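PDB 6F74: alcohol oxidase from Myceliophthora thermophila, which binds FAD and probably oxidises alcohol substrates with molecular oxygen, as a flavoprotein oxidase of the VAO type. Local coordinates for residues R31-P34 against G35-C38; Y216-A219 against Q220-V224; R357-P360 against G361-G365. All coordinates share one frame; numbering follows the deposited sequence.

How the contacts relate
All three contacts are local, formed within one continuous run of chain, and they lie far apart: contacts 2 and 3 approach most closely, at about 23 Å between nearest atoms, and none touches another. None belongs wholly to the core. Contact 1, in the N-terminal loop before helix 42-52, and contact 2, at the end of helix 212-221, are partly buried, whereas contact 3 is a surface hairpin between strands 349-356 and 370-378. Their chemistry follows their place: a disulfide and a carboxylate oxygen held by backbone and hydroxyl donors near the chain's start, backbone carbonyls capped at a helix end, and a pair of phenylalanine rings across a loop. Only contact 2 lies near FAD.

Contact 1: R31-P34 against G35-C38; sequences RCTP and GEAC
A type II beta turn from Thr33 to Glu36, bracketed by the disulfide between Cys32 and Cys38, shapes the N-terminal loop that leads to helix 42-52. The amide N of Glu36 donates to Thr33 O at 3.3 Å, and Pro34 and Gly35 occupy the corners. Proline suits the first because its ring fixes phi; glycine suits the second, where phi is positive and a CB would collide with Pro34 O. The Glu36 side chain, extended beyond CG, reaches back across that of Thr33. Its CG lies anti to the carbonyl carbon (chi1 -60°), which carries the carboxylate back to Thr33. There OE2 accepts from Thr33 N at 3.0 Å, on the anti side, and from Thr33 OG1 at 2.7 Å, met from above the carboxylate plane. A water donates to both OE2 and Arg31 O, so three donors hold this one oxygen and probably stabilise its negative charge. Threonine fits because its hydroxyl sits between its own N and carbonyl carbon, facing the same acceptor as the amide. Outside the turn, Pro594 packs on Thr33 and Glu36. The covalent tie is Cys32 SG to Cys38 SG, 2.1 Å long, with a chi3 of 105°.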
ATOM      1  N   ARG A  31       7.614 -23.761  11.755  1.00 20.08           N
ATOM      2  CA  ARG A  31       7.638 -24.212  10.386  1.00 19.76           C
ATOM      3  C   ARG A  31       9.043 -24.710  10.002  1.00 19.76           C
ATOM      4  O   ARG A  31      10.068 -24.213  10.519  1.00 19.91           O
ATOM      5  CB  ARG A  31       7.196 -23.082   9.433  1.00 19.40           C
ATOM      6  CG  ARG A  31       5.679 -22.817   9.409  1.00 19.39           C
ATOM      7  CD  ARG A  31       5.152 -22.110  10.634  1.00 19.64           C
ATOM      8  NE  ARG A  31       3.777 -21.599  10.424  1.00 19.62           N
ATOM      9  CZ  ARG A  31       2.667 -21.996  11.055  1.00 19.94           C
ATOM     10  NH1 ARG A  31       2.667 -22.935  11.985  1.00 20.32           N
ATOM     11  NH2 ARG A  31       1.514 -21.420  10.741  1.00 19.95           N
ATOM     12  N   CYS A  32       9.055 -25.693   9.114  1.00 19.67           N
ATOM     13  CA  CYS A  32      10.277 -26.258   8.545  1.00 19.70           C
ATOM     14  C   CYS A  32      10.896 -25.338   7.481  1.00 19.44           C
ATOM     15  O   CYS A  32      10.188 -24.760   6.673  1.00 19.18           O
ATOM     16  CB  CYS A  32       9.972 -27.628   7.923  1.00 19.73           C
ATOM     17  SG  CYS A  32      11.418 -28.584   7.537  1.00 19.92           S
ATOM     18  N   THR A  33      12.230 -25.250   7.476  1.00 19.59           N
ATOM     19  CA  THR A  33      12.969 -24.376   6.569  1.00 19.45           C
ATOM     20  C   THR A  33      14.032 -25.144   5.812  1.00 19.60           C
ATOM     21  O   THR A  33      14.332 -26.264   6.169  1.00 19.83           O
ATOM     22  CB  THR A  33      13.601 -23.201   7.353  1.00 19.58           C
ATOM     23  OG1 THR A  33      14.447 -23.704   8.394  1.00 19.99           O
ATOM     24  CG2 THR A  33      12.484 -22.354   7.975  1.00 19.44           C
ATOM     25  N   PRO A  34      14.567 -24.584   4.721  1.00 19.52           N
ATOM     26  CA  PRO A  34      15.594 -25.289   3.923  1.00 19.73           C
ATOM     27  C   PRO A  34      16.805 -25.720   4.730  1.00 20.15           C
ATOM     28  O   PRO A  34      17.215 -25.015   5.658  1.00 20.30           O
ATOM     29  CB  PRO A  34      16.005 -24.243   2.895  1.00 19.65           C
ATOM     30  CG  PRO A  34      14.770 -23.484   2.670  1.00 19.29           C
ATOM     31  CD  PRO A  34      14.142 -23.356   4.029  1.00 19.25           C
ATOM     32  N   GLY A  35      17.344 -26.879   4.399  1.00 20.38           N
ATOM     33  CA  GLY A  35      18.523 -27.406   5.077  1.00 20.85           C
ATOM     34  C   GLY A  35      18.178 -28.252   6.285  1.00 21.00           C
ATOM     35  O   GLY A  35      19.011 -29.012   6.759  1.00 21.41           O
ATOM     36  N   GLU A  36      16.959 -28.139   6.804  1.00 20.73           N
ATOM     37  CA  GLU A  36      16.593 -28.950   7.953  1.00 20.94           C
ATOM     38  C   GLU A  36      16.266 -30.371   7.502  1.00 20.96           C
ATOM     39  O   GLU A  36      15.979 -30.619   6.324  1.00 20.74           O
ATOM     40  CB  GLU A  36      15.423 -28.325   8.693  1.00 20.74           C
ATOM     41  CG  GLU A  36      15.700 -26.928   9.220  1.00 20.75           C
ATOM     42  CD  GLU A  36      14.709 -26.534  10.295  1.00 20.76           C
ATOM     43  OE1 GLU A  36      14.864 -26.990  11.460  1.00 21.15           O
ATOM     44  OE2 GLU A  36      13.754 -25.804   9.970  1.00 20.42           O
ATOM     45  N   ALA A  37      16.336 -31.296   8.454  1.00 21.28           N
ATOM     46  CA  ALA A  37      15.968 -32.693   8.245  1.00 21.37           C
ATOM     47  C   ALA A  37      14.511 -32.857   7.753  1.00 21.02           C
ATOM     48  O   ALA A  37      14.230 -33.700   6.904  1.00 20.98           O
ATOM     49  CB  ALA A  37      16.176 -33.472   9.539  1.00 21.80           C
ATOM     50  N   CYS A  38      13.603 -32.038   8.274  1.00 20.84           N
ATOM     51  CA  CYS A  38      12.187 -32.072   7.872  1.00 20.59           C
ATOM     52  C   CYS A  38      11.871 -31.520   6.462  1.00 20.24           C
ATOM     53  O   CYS A  38      10.786 -31.742   5.918  1.00 20.11           O
ATOM     54  CB  CYS A  38      11.328 -31.343   8.929  1.00 20.58           C
ATOM     55  SG  CYS A  38      11.858 -29.665   9.294  1.00 20.46           S
TER
HETATM   56  O   HOH W   1      11.837 -25.632  11.896  1.00 15.58           O

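Contact 2: Y216-A219 against Q220-V224; sequences YTVA and QANNV
Val218 O is gripped twice by a single residue, Asn222, at the point where helix 212-221 ends in a Schellman motif. The side-chain ND2 of Asn222 donates to Val218 O at 2.7 Å, approaching 30° out of the carbonyl plane, while Asn222 N adds a weak bond to the same oxygen. With CG anti to its carbonyl carbon (chi1 -68°), the amide of Asn222 runs alongside Val218, and ND2 lies 3.6 Å from Val218 CG1. Asparagine is short enough to turn its amide back onto the last turn in this way. Upstream the helix keeps its usual pattern, with Gln220 N bonded to Tyr216 O. The motif itself consists of Val224 N donating to Ala219 O at 2.9 Å, almost straight at 177°, and Asn223 N donating to Gln220 O at 3.1 Å. Asn223 is the C-prime residue; its positive phi is a conformation that asparagine adopts readily. The reversal brings Val224 CG2 to within 3.9 Å of Ala219 CB, the apolar contact that commonly accompanies such an end. Tyr216, whose side chain lies about 7 Å from FAD, bonds through OH to Gly229 O and meets Trp416 and Tyr419 edge-to-face. The helix end thus packs between helix 415-422, which meets Ala219 and Gln220, and strands 179-185 and 203-208, where Val182, Phe184 and Ile204 receive Val218.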
ATOM      1  N   TYR A 216      -9.055  -1.022 -14.586  1.00 23.07           N
ATOM      2  CA  TYR A 216      -9.302   0.285 -15.180  1.00 23.37           C
ATOM      3  C   TYR A 216      -9.675   0.250 -16.667  1.00 24.18           C
ATOM      4  O   TYR A 216     -10.491   1.034 -17.129  1.00 24.71           O
ATOM      5  CB  TYR A 216      -8.056   1.162 -14.981  1.00 22.80           C
ATOM      6  CG  TYR A 216      -7.820   1.710 -13.576  1.00 22.17           C
ATOM      7  CD1 TYR A 216      -8.802   1.676 -12.568  1.00 22.16           C
ATOM      8  CD2 TYR A 216      -6.619   2.341 -13.286  1.00 21.66           C
ATOM      9  CE1 TYR A 216      -8.576   2.220 -11.320  1.00 21.67           C
ATOM     10  CE2 TYR A 216      -6.383   2.893 -12.041  1.00 21.17           C
ATOM     11  CZ  TYR A 216      -7.350   2.841 -11.062  1.00 21.17           C
ATOM     12  OH  TYR A 216      -7.087   3.429  -9.846  1.00 20.75           O
ATOM     13  N   THR A 217      -9.049  -0.645 -17.417  1.00 24.31           N
ATOM     14  CA  THR A 217      -9.362  -0.808 -18.847  1.00 25.16           C
ATOM     15  C   THR A 217     -10.839  -1.185 -19.079  1.00 25.93           C
ATOM     16  O   THR A 217     -11.485  -0.683 -19.987  1.00 26.69           O
ATOM     17  CB  THR A 217      -8.420  -1.881 -19.441  1.00 25.15           C
ATOM     18  OG1 THR A 217      -7.081  -1.399 -19.364  1.00 24.59           O
ATOM     19  CG2 THR A 217      -8.768  -2.242 -20.900  1.00 26.12           C
ATOM     20  N   VAL A 218     -11.368  -2.065 -18.235  1.00 25.78           N
ATOM     21  CA  VAL A 218     -12.776  -2.487 -18.326  1.00 26.55           C
ATOM     22  C   VAL A 218     -13.729  -1.398 -17.839  1.00 26.73           C
ATOM     23  O   VAL A 218     -14.794  -1.173 -18.438  1.00 27.60           O
ATOM     24  CB  VAL A 218     -13.000  -3.819 -17.582  1.00 26.38           C
ATOM     25  CG1 VAL A 218     -14.478  -4.197 -17.554  1.00 27.20           C
ATOM     26  CG2 VAL A 218     -12.205  -4.927 -18.277  1.00 26.42           C
ATOM     27  N   ALA A 219     -13.384  -0.730 -16.744  1.00 25.98           N
ATOM     28  CA  ALA A 219     -14.208   0.387 -16.253  1.00 26.13           C
ATOM     29  C   ALA A 219     -14.324   1.506 -17.307  1.00 26.64           C
ATOM     30  O   ALA A 219     -15.430   2.047 -17.579  1.00 27.36           O
ATOM     31  CB  ALA A 219     -13.638   0.930 -14.962  1.00 25.25           C
ATOM     32  N   GLN A 220     -13.194   1.805 -17.937  1.00 26.34           N
ATOM     33  CA  GLN A 220     -13.149   2.800 -19.008  1.00 26.83           C
ATOM     34  C   GLN A 220     -13.977   2.404 -20.214  1.00 27.92           C
ATOM     35  O   GLN A 220     -14.737   3.207 -20.742  1.00 28.60           O
ATOM     36  CB  GLN A 220     -11.708   3.085 -19.399  1.00 26.34           C
ATOM     37  CG  GLN A 220     -11.547   4.199 -20.429  1.00 26.80           C
ATOM     38  CD  GLN A 220     -10.177   4.892 -20.367  1.00 26.17           C
ATOM     39  OE1 GLN A 220      -9.374   4.685 -19.440  1.00 25.35           O
ATOM     40  NE2 GLN A 220      -9.914   5.756 -21.358  1.00 26.63           N
ATOM     41  N   ALA A 221     -13.883   1.145 -20.620  1.00 28.15           N
ATOM     42  CA  ALA A 221     -14.695   0.643 -21.740  1.00 29.28           C
ATOM     43  C   ALA A 221     -16.186   0.745 -21.452  1.00 29.96           C
ATOM     44  O   ALA A 221     -16.970   0.838 -22.363  1.00 30.98           O
ATOM     45  CB  ALA A 221     -14.318  -0.804 -22.048  1.00 29.34           C
ATOM     46  N   ASN A 222     -16.562   0.731 -20.176  1.00 29.45           N
ATOM     47  CA  ASN A 222     -17.957   0.784 -19.772  1.00 30.09           C
ATOM     48  C   ASN A 222     -18.389   2.121 -19.185  1.00 29.97           C
ATOM     49  O   ASN A 222     -19.465   2.206 -18.573  1.00 30.36           O
ATOM     50  CB  ASN A 222     -18.205  -0.382 -18.810  1.00 29.81           C
ATOM     51  CG  ASN A 222     -18.123  -1.721 -19.521  1.00 30.24           C
ATOM     52  OD1 ASN A 222     -19.032  -2.083 -20.269  1.00 31.31           O
ATOM     53  ND2 ASN A 222     -17.025  -2.436 -19.325  1.00 29.49           N
ATOM     54  N   ASN A 223     -17.579   3.169 -19.400  1.00 29.52           N
ATOM     55  CA  ASN A 223     -17.895   4.517 -18.934  1.00 29.42           C
ATOM     56  C   ASN A 223     -18.251   4.578 -17.434  1.00 28.89           C
ATOM     57  O   ASN A 223     -19.209   5.236 -17.039  1.00 29.31           O
ATOM     58  CB  ASN A 223     -19.028   5.103 -19.799  1.00 30.59           C
ATOM     59  CG  ASN A 223     -19.146   6.628 -19.691  1.00 30.57           C
ATOM     60  OD1 ASN A 223     -18.174   7.329 -19.432  1.00 29.80           O
ATOM     61  ND2 ASN A 223     -20.364   7.141 -19.906  1.00 31.50           N
ATOM     62  N   VAL A 224     -17.509   3.857 -16.598  1.00 28.06           N
ATOM     63  CA  VAL A 224     -17.726   3.943 -15.152  1.00 27.56           C
ATOM     64  C   VAL A 224     -16.412   4.223 -14.438  1.00 26.47           C
ATOM     65  O   VAL A 224     -15.327   4.130 -15.016  1.00 26.09           O
ATOM     66  CB  VAL A 224     -18.418   2.694 -14.573  1.00 27.80           C
ATOM     67  CG1 VAL A 224     -19.803   2.504 -15.203  1.00 28.99           C
ATOM     68  CG2 VAL A 224     -17.544   1.457 -14.769  1.00 27.38           C
TER

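Contact 3: R357-P360 against G361-G365; sequences RSFP and GPFVG
The backbone reverses in an inverse gamma turn centred on Pro360, closed by a weak hydrogen bond from Gly361 N to Phe359 O at 2.7 Å. Proline suits the centre because its ring already holds phi at the required negative value. Gly361 follows with a strongly positive phi, where a side chain would be forced against Pro360 O, so the position calls for a residue without one. Across this tight bend Phe359 and Phe363 meet. Both rings are swung to the side opposite their backbone N, at chi1 -167° for Phe359 and -178° for Phe363, and their side chains cross at about a right angle. The edge of Phe363 is directed at the face of Phe359, with centroids 5.2 Å apart and planes inclined at 52°, a tilted edge-to-face pair. Phe363 CD1 stands 4.2 Å above the plane of the Phe359 ring, over its centre. Nearer the backbone, Phe359 CD2 lies 3.9 Å from Phe363 CB. The opposite face of Phe359 is covered by Pro360 CD, offset toward the rim, so the ring is sandwiched between proline and phenylalanine. Gly361 O lies at its edge, in plane, 3.3 Å from Phe359 CD2, where the positive rim of an aromatic ring suits a carbonyl oxygen. Replacing Phe359 by an alanine removes both ring faces and would probably leave CD1 of Phe363 without the face it points at and Pro360 CD without the surface it rests on. Phe356, at the end of strand 349-356, meets both rings and joins the pair to the seven-stranded sheet. Farther along, Phe363 and Val364 form a classic bulge facing Ala367, and Val364 packs on Ala317 and Ala319 of strand 311-320 as the chain heads into strand 370-378.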
ATOM      1  N   ARG A 357      11.519  20.111   3.516  1.00 21.88           N
ATOM      2  CA  ARG A 357      12.280  21.196   4.148  1.00 22.48           C
ATOM      3  C   ARG A 357      13.575  21.468   3.416  1.00 22.86           C
ATOM      4  O   ARG A 357      14.002  22.594   3.278  1.00 23.29           O
ATOM      5  CB  ARG A 357      12.627  20.854   5.585  1.00 22.78           C
ATOM      6  CG  ARG A 357      13.001  22.135   6.332  1.00 23.42           C
ATOM      7  CD  ARG A 357      14.203  22.040   7.254  1.00 24.04           C
ATOM      8  NE  ARG A 357      13.829  21.490   8.535  1.00 24.11           N
ATOM      9  CZ  ARG A 357      13.481  22.190   9.611  1.00 24.52           C
ATOM     10  NH1 ARG A 357      13.480  23.514   9.639  1.00 24.91           N
ATOM     11  NH2 ARG A 357      13.140  21.484  10.701  1.00 24.58           N
ATOM     12  N   SER A 358      14.201  20.401   2.962  1.00 22.73           N
ATOM     13  CA  SER A 358      15.407  20.504   2.127  1.00 23.10           C
ATOM     14  C   SER A 358      15.411  19.310   1.208  1.00 22.69           C
ATOM     15  O   SER A 358      14.968  18.227   1.604  1.00 22.30           O
ATOM     16  CB  SER A 358      16.655  20.456   3.018  1.00 23.71           C
ATOM     17  OG  SER A 358      16.778  19.149   3.547  1.00 23.50           O
ATOM     18  N   PHE A 359      15.933  19.514   0.006  1.00 22.85           N
ATOM     19  CA  PHE A 359      15.915  18.492  -1.060  1.00 22.55           C
ATOM     20  C   PHE A 359      17.255  18.541  -1.761  1.00 23.10           C
ATOM     21  O   PHE A 359      17.843  19.606  -1.850  1.00 23.62           O
ATOM     22  CB  PHE A 359      14.793  18.839  -2.046  1.00 22.19           C
ATOM     23  CG  PHE A 359      14.459  17.749  -3.002  1.00 21.83           C
ATOM     24  CD1 PHE A 359      13.886  16.576  -2.559  1.00 21.36           C
ATOM     25  CD2 PHE A 359      14.697  17.899  -4.368  1.00 22.00           C
ATOM     26  CE1 PHE A 359      13.566  15.561  -3.454  1.00 21.08           C
ATOM     27  CE2 PHE A 359      14.330  16.899  -5.270  1.00 21.73           C
ATOM     28  CZ  PHE A 359      13.772  15.727  -4.807  1.00 21.26           C
ATOM     29  N   PRO A 360      17.752  17.409  -2.279  1.00 23.04           N
ATOM     30  CA  PRO A 360      19.098  17.494  -2.880  1.00 23.68           C
ATOM     31  C   PRO A 360      19.108  18.082  -4.294  1.00 23.88           C
ATOM     32  O   PRO A 360      19.714  17.527  -5.181  1.00 24.10           O
ATOM     33  CB  PRO A 360      19.592  16.039  -2.850  1.00 23.58           C
ATOM     34  CG  PRO A 360      18.346  15.232  -2.912  1.00 22.81           C
ATOM     35  CD  PRO A 360      17.279  16.014  -2.181  1.00 22.51           C
ATOM     36  N   GLY A 361      18.524  19.248  -4.480  1.00 23.90           N
ATOM     37  CA  GLY A 361      18.412  19.842  -5.793  1.00 24.10           C
ATOM     38  C   GLY A 361      17.139  20.632  -5.883  1.00 23.74           C
ATOM     39  O   GLY A 361      16.395  20.698  -4.932  1.00 23.36           O
ATOM     40  N   PRO A 362      16.908  21.257  -7.037  1.00 23.93           N
ATOM     41  CA  PRO A 362      15.712  22.078  -7.191  1.00 23.67           C
ATOM     42  C   PRO A 362      14.453  21.238  -7.022  1.00 22.96           C
ATOM     43  O   PRO A 362      14.325  20.175  -7.624  1.00 22.74           O
ATOM     44  CB  PRO A 362      15.815  22.631  -8.605  1.00 24.06           C
ATOM     45  CG  PRO A 362      16.886  21.846  -9.287  1.00 24.42           C
ATOM     46  CD  PRO A 362      17.787  21.274  -8.229  1.00 24.49           C
ATOM     47  N   PHE A 363      13.548  21.709  -6.170  1.00 22.66           N
ATOM     48  CA  PHE A 363      12.275  21.069  -5.992  1.00 22.09           C
ATOM     49  C   PHE A 363      11.153  21.948  -6.571  1.00 22.05           C
ATOM     50  O   PHE A 363      10.416  21.498  -7.427  1.00 21.86           O
ATOM     51  CB  PHE A 363      12.050  20.713  -4.523  1.00 21.81           C
ATOM     52  CG  PHE A 363      10.765  19.992  -4.289  1.00 21.28           C
ATOM     53  CD1 PHE A 363      10.537  18.783  -4.888  1.00 21.00           C
ATOM     54  CD2 PHE A 363       9.779  20.537  -3.500  1.00 21.13           C
ATOM     55  CE1 PHE A 363       9.346  18.114  -4.711  1.00 20.58           C
ATOM     56  CE2 PHE A 363       8.579  19.878  -3.308  1.00 20.73           C
ATOM     57  CZ  PHE A 363       8.367  18.667  -3.906  1.00 20.45           C
ATOM     58  N   VAL A 364      11.013  23.180  -6.113  1.00 22.26           N
ATOM     59  CA  VAL A 364      10.003  24.089  -6.672  1.00 22.29           C
ATOM     60  C   VAL A 364      10.750  25.211  -7.332  1.00 22.86           C
ATOM     61  O   VAL A 364      11.455  26.001  -6.671  1.00 23.19           O
ATOM     62  CB  VAL A 364       9.005  24.623  -5.620  1.00 22.09           C
ATOM     63  CG1 VAL A 364       8.085  25.706  -6.212  1.00 22.24           C
ATOM     64  CG2 VAL A 364       8.145  23.486  -5.094  1.00 21.59           C
ATOM     65  N   GLY A 365      10.604  25.246  -8.656  1.00 23.03           N
ATOM     66  CA  GLY A 365      11.296  26.183  -9.520  1.00 23.62           C
ATOM     67  C   GLY A 365      12.764  26.075  -9.226  1.00 23.99           C
ATOM     68  O   GLY A 365      13.373  25.004  -9.355  1.00 23.92           O
TER